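Long-range contact in fucolectin-related protein (Streptococcus pneumoniae, PDB 2J22), which probably binds fucose-containing glycans such as blood group antigens, as a carbohydrate-binding module of a pneumococcal virulence factor: residues W59-L64 with K125-L130. Residues are numbered along the deposited sequence; the frame is centred on the assembly and turned at random.
Sequences WWEIDL and KVRISL
Arg-127 lays its guanidinium flat over one face of the Trp-59 indole, joining two antiparallel strands, 59-64 and 125-130, of a five-stranded sheet in this galactose-binding-like beta-sandwich. The planes are only 13° apart, and Arg-127 CZ sits 3.7 Å from the centroid of the Trp-59 six-membered ring, a cation-pi stack over the face. In Trp-59 a chi1 of 56° tucks the indole over its own backbone and so brings the ring over Arg-127, where a bend at chi2 (125°) turns the guanidinium onto it. At the guanidinium edge Glu-61 makes a salt bridge, Arg-127 NH1 to Glu-61 OE2, 3.1 Å, although the placing of OE2 is less certain. The other oxygen, OE1, is taken by Arg-22 of strand 20-23, so the carboxylate sits between two arginines, which probably favours its charged form. Farther along this face Lys-125 crosses Asp-63, but its NZ goes to Asp-98, while Asp-63 pairs with Lys-124.

The opposite face is mainly apolar. Ile-62 CG2 lies 3.6 Å from Val-126 CB, and Trp-60 CE3 meets Ile-128 CD1 at 4.2 Å; Trp-60 and Ile-128 also pack on Leu-139 and Val-142 of the other sheet, and Trp-60 NE1 bonds to the carbonyl oxygen of Ser-32. Paired backbone bonds set the register: Trp-60 N to Ile-128 O is 2.9 Å, and next Val-126 N reaches Ile-62 O at 3.0 Å.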
ATOM      1  N   TRP A  59      -5.317  -5.104   6.240  1.00 20.72           N
ATOM      2  CA  TRP A  59      -4.053  -4.442   6.032  1.00 19.02           C
ATOM      3  C   TRP A  59      -3.307  -5.134   4.870  1.00 19.16           C
ATOM      4  O   TRP A  59      -3.650  -6.221   4.456  1.00 19.65           O
ATOM      5  CB  TRP A  59      -3.212  -4.416   7.349  1.00 18.47           C
ATOM      6  CG  TRP A  59      -2.988  -5.826   7.936  1.00 21.67           C
ATOM      7  CD1 TRP A  59      -3.670  -6.394   8.957  1.00 23.92           C
ATOM      8  CD2 TRP A  59      -2.012  -6.787   7.523  1.00 22.74           C
ATOM      9  NE1 TRP A  59      -3.204  -7.670   9.199  1.00 21.07           N
ATOM     10  CE2 TRP A  59      -2.185  -7.936   8.325  1.00 24.84           C
ATOM     11  CE3 TRP A  59      -1.000  -6.801   6.537  1.00 26.27           C
ATOM     12  CZ2 TRP A  59      -1.411  -9.101   8.158  1.00 23.49           C
ATOM     13  CZ3 TRP A  59      -0.225  -7.943   6.363  1.00 25.85           C
ATOM     14  CH2 TRP A  59      -0.426  -9.088   7.195  1.00 27.65           C
ATOM     15  N   TRP A  60      -2.277  -4.466   4.392  1.00 18.72           N
ATOM     16  CA  TRP A  60      -1.395  -4.947   3.337  1.00 19.14           C
ATOM     17  C   TRP A  60       0.034  -4.481   3.627  1.00 19.67           C
ATOM     18  O   TRP A  60       0.272  -3.395   4.186  1.00 18.33           O
ATOM     19  CB  TRP A  60      -1.905  -4.435   1.968  1.00 17.59           C
ATOM     20  CG  TRP A  60      -0.993  -4.614   0.784  1.00 15.47           C
ATOM     21  CD1 TRP A  60      -1.207  -5.444  -0.267  1.00 14.45           C
ATOM     22  CD2 TRP A  60       0.147  -3.826   0.453  1.00 16.08           C
ATOM     23  NE1 TRP A  60      -0.233  -5.256  -1.207  1.00 19.70           N
ATOM     24  CE2 TRP A  60       0.592  -4.253  -0.805  1.00 15.72           C
ATOM     25  CE3 TRP A  60       0.818  -2.750   1.082  1.00 14.81           C
ATOM     26  CZ2 TRP A  60       1.745  -3.749  -1.419  1.00 18.19           C
ATOM     27  CZ3 TRP A  60       1.943  -2.198   0.460  1.00 17.75           C
ATOM     28  CH2 TRP A  60       2.407  -2.717  -0.778  1.00 19.86           C
ATOM     29  N   GLU A  61       1.006  -5.304   3.257  1.00 21.57           N
ATOM     30  CA  GLU A  61       2.395  -5.019   3.594  1.00 22.53           C
ATOM     31  C   GLU A  61       3.355  -5.387   2.485  1.00 22.74           C
ATOM     32  O   GLU A  61       3.130  -6.384   1.757  1.00 24.53           O
ATOM     33  CB  GLU A  61       2.794  -5.882   4.784  1.00 22.86           C
ATOM     34  CG  GLU A  61       3.983  -5.389   5.550  1.00 25.56           C
ATOM     35  CD  GLU A  61       4.043  -6.139   6.832  1.00 31.15           C
ATOM     36  OE1 GLU A  61       4.505  -7.311   6.800  1.00 31.28           O
ATOM     37  OE2 GLU A  61       3.560  -5.581   7.815  1.00 28.59           O
ATOM     38  N   ILE A  62       4.447  -4.622   2.399  1.00 22.69           N
ATOM     39  CA  ILE A  62       5.519  -4.857   1.424  1.00 24.09           C
ATOM     40  C   ILE A  62       6.855  -4.907   2.174  1.00 24.69           C
ATOM     41  O   ILE A  62       7.107  -4.090   3.068  1.00 23.26           O
ATOM     42  CB  ILE A  62       5.541  -3.791   0.327  1.00 23.18           C
ATOM     43  CG1 ILE A  62       6.614  -4.140  -0.724  1.00 22.23           C
ATOM     44  CG2 ILE A  62       5.732  -2.366   0.952  1.00 25.65           C
ATOM     45  CD1 ILE A  62       6.649  -3.234  -1.915  1.00 21.13           C
ATOM     46  N   ASP A  63       7.661  -5.931   1.830  1.00 26.78           N
ATOM     47  CA  ASP A  63       9.003  -6.161   2.399  1.00 28.56           C
ATOM     48  C   ASP A  63       9.985  -5.755   1.306  1.00 28.66           C
ATOM     49  O   ASP A  63      10.006  -6.364   0.236  1.00 28.97           O
ATOM     50  CB  ASP A  63       9.195  -7.636   2.808  1.00 28.40           C
ATOM     51  CG  ASP A  63      10.554  -7.908   3.572  1.00 32.53           C
ATOM     52  OD1 ASP A  63      11.438  -7.056   3.667  1.00 30.94           O
ATOM     53  OD2 ASP A  63      10.773  -8.972   4.156  1.00 34.34           O
ATOM     54  N   LEU A  64      10.736  -4.674   1.549  1.00 28.79           N
ATOM     55  CA  LEU A  64      11.716  -4.167   0.568  1.00 30.36           C
ATOM     56  C   LEU A  64      13.027  -4.994   0.497  1.00 30.66           C
ATOM     57  O   LEU A  64      13.862  -4.709  -0.350  1.00 32.13           O
ATOM     58  CB  LEU A  64      12.051  -2.696   0.830  1.00 30.36           C
ATOM     59  CG  LEU A  64      10.882  -1.704   0.798  1.00 29.59           C
ATOM     60  CD1 LEU A  64      11.388  -0.369   1.274  1.00 30.42           C
ATOM     61  CD2 LEU A  64      10.258  -1.592  -0.653  1.00 30.67           C
ATOM     62  N   LYS A 125      10.161  -2.042   5.486  1.00 26.43           N
ATOM     63  CA  LYS A 125       8.794  -2.558   5.325  1.00 25.88           C
ATOM     64  C   LYS A 125       7.767  -1.445   5.431  1.00 25.06           C
ATOM     65  O   LYS A 125       7.927  -0.508   6.247  1.00 25.19           O
ATOM     66  CB  LYS A 125       8.434  -3.597   6.416  1.00 25.08           C
ATOM     67  CG  LYS A 125       9.035  -4.944   6.216  1.00 26.91           C
ATOM     68  CD  LYS A 125       8.452  -5.930   7.247  1.00 32.96           C
ATOM     69  CE  LYS A 125       9.233  -7.260   7.184  1.00 33.67           C
ATOM     70  NZ  LYS A 125       8.825  -8.116   8.327  1.00 37.55           N
ATOM     71  N   VAL A 126       6.679  -1.602   4.661  1.00 24.81           N
ATOM     72  CA  VAL A 126       5.617  -0.597   4.651  1.00 23.38           C
ATOM     73  C   VAL A 126       4.287  -1.366   4.749  1.00 24.58           C
ATOM     74  O   VAL A 126       4.073  -2.362   4.002  1.00 25.37           O
ATOM     75  CB  VAL A 126       5.620   0.306   3.385  1.00 24.95           C
ATOM     76  CG1 VAL A 126       4.508   1.421   3.530  1.00 20.31           C
ATOM     77  CG2 VAL A 126       6.964   1.025   3.101  1.00 22.51           C
ATOM     78  N   ARG A 127       3.447  -0.939   5.700  1.00 24.39           N
ATOM     79  CA  ARG A 127       2.142  -1.516   5.989  1.00 24.00           C
ATOM     80  C   ARG A 127       1.095  -0.445   5.766  1.00 23.79           C
ATOM     81  O   ARG A 127       1.278   0.733   6.176  1.00 25.83           O
ATOM     82  CB  ARG A 127       2.082  -1.877   7.429  1.00 24.96           C
ATOM     83  CG  ARG A 127       0.879  -2.731   7.843  1.00 27.45           C
ATOM     84  CD  ARG A 127       1.447  -3.979   8.522  1.00 27.86           C
ATOM     85  NE  ARG A 127       0.501  -4.455   9.401  1.00 30.18           N
ATOM     86  CZ  ARG A 127       0.364  -5.710   9.785  1.00 31.16           C
ATOM     87  NH1 ARG A 127       1.170  -6.692   9.386  1.00 29.82           N
ATOM     88  NH2 ARG A 127      -0.608  -5.946  10.605  1.00 28.28           N
ATOM     89  N   ILE A 128       0.012  -0.804   5.091  1.00 22.34           N
ATOM     90  CA  ILE A 128      -1.110   0.131   5.006  1.00 20.14           C
ATOM     91  C   ILE A 128      -2.226  -0.615   5.774  1.00 20.85           C
ATOM     92  O   ILE A 128      -2.496  -1.770   5.449  1.00 21.22           O
ATOM     93  CB  ILE A 128      -1.488   0.344   3.520  1.00 19.77           C
ATOM     94  CG1 ILE A 128      -0.390   1.117   2.757  1.00 20.23           C
ATOM     95  CG2 ILE A 128      -2.857   1.089   3.463  1.00 20.00           C
ATOM     96  CD1 ILE A 128      -0.615   1.214   1.259  1.00 17.69           C
ATOM     97  N   SER A 129      -2.864   0.003   6.775  1.00 21.10           N
ATOM     98  CA  SER A 129      -3.825  -0.693   7.643  1.00 22.64           C
ATOM     99  C   SER A 129      -5.013   0.209   7.878  1.00 23.96           C
ATOM    100  O   SER A 129      -4.839   1.354   8.408  1.00 22.88           O
ATOM    101  CB  SER A 129      -3.170  -1.053   9.015  1.00 25.15           C
ATOM    102  OG  SER A 129      -3.969  -1.945   9.823  1.00 25.00           O
ATOM    103  N   LEU A 130      -6.221  -0.306   7.582  1.00 23.72           N
ATOM    104  CA  LEU A 130      -7.454   0.494   7.728  1.00 24.01           C
ATOM    105  C   LEU A 130      -7.807   0.619   9.237  1.00 24.88           C
ATOM    106  O   LEU A 130      -7.565  -0.328   9.989  1.00 23.23           O
ATOM    107  CB  LEU A 130      -8.587  -0.215   6.971  1.00 24.53           C
ATOM    108  CG  LEU A 130      -8.411  -0.380   5.445  1.00 24.49           C
ATOM    109  CD1 LEU A 130      -9.668  -1.040   4.783  1.00 20.69           C
ATOM    110  CD2 LEU A 130      -8.140   0.927   4.729  1.00 16.75           C
TER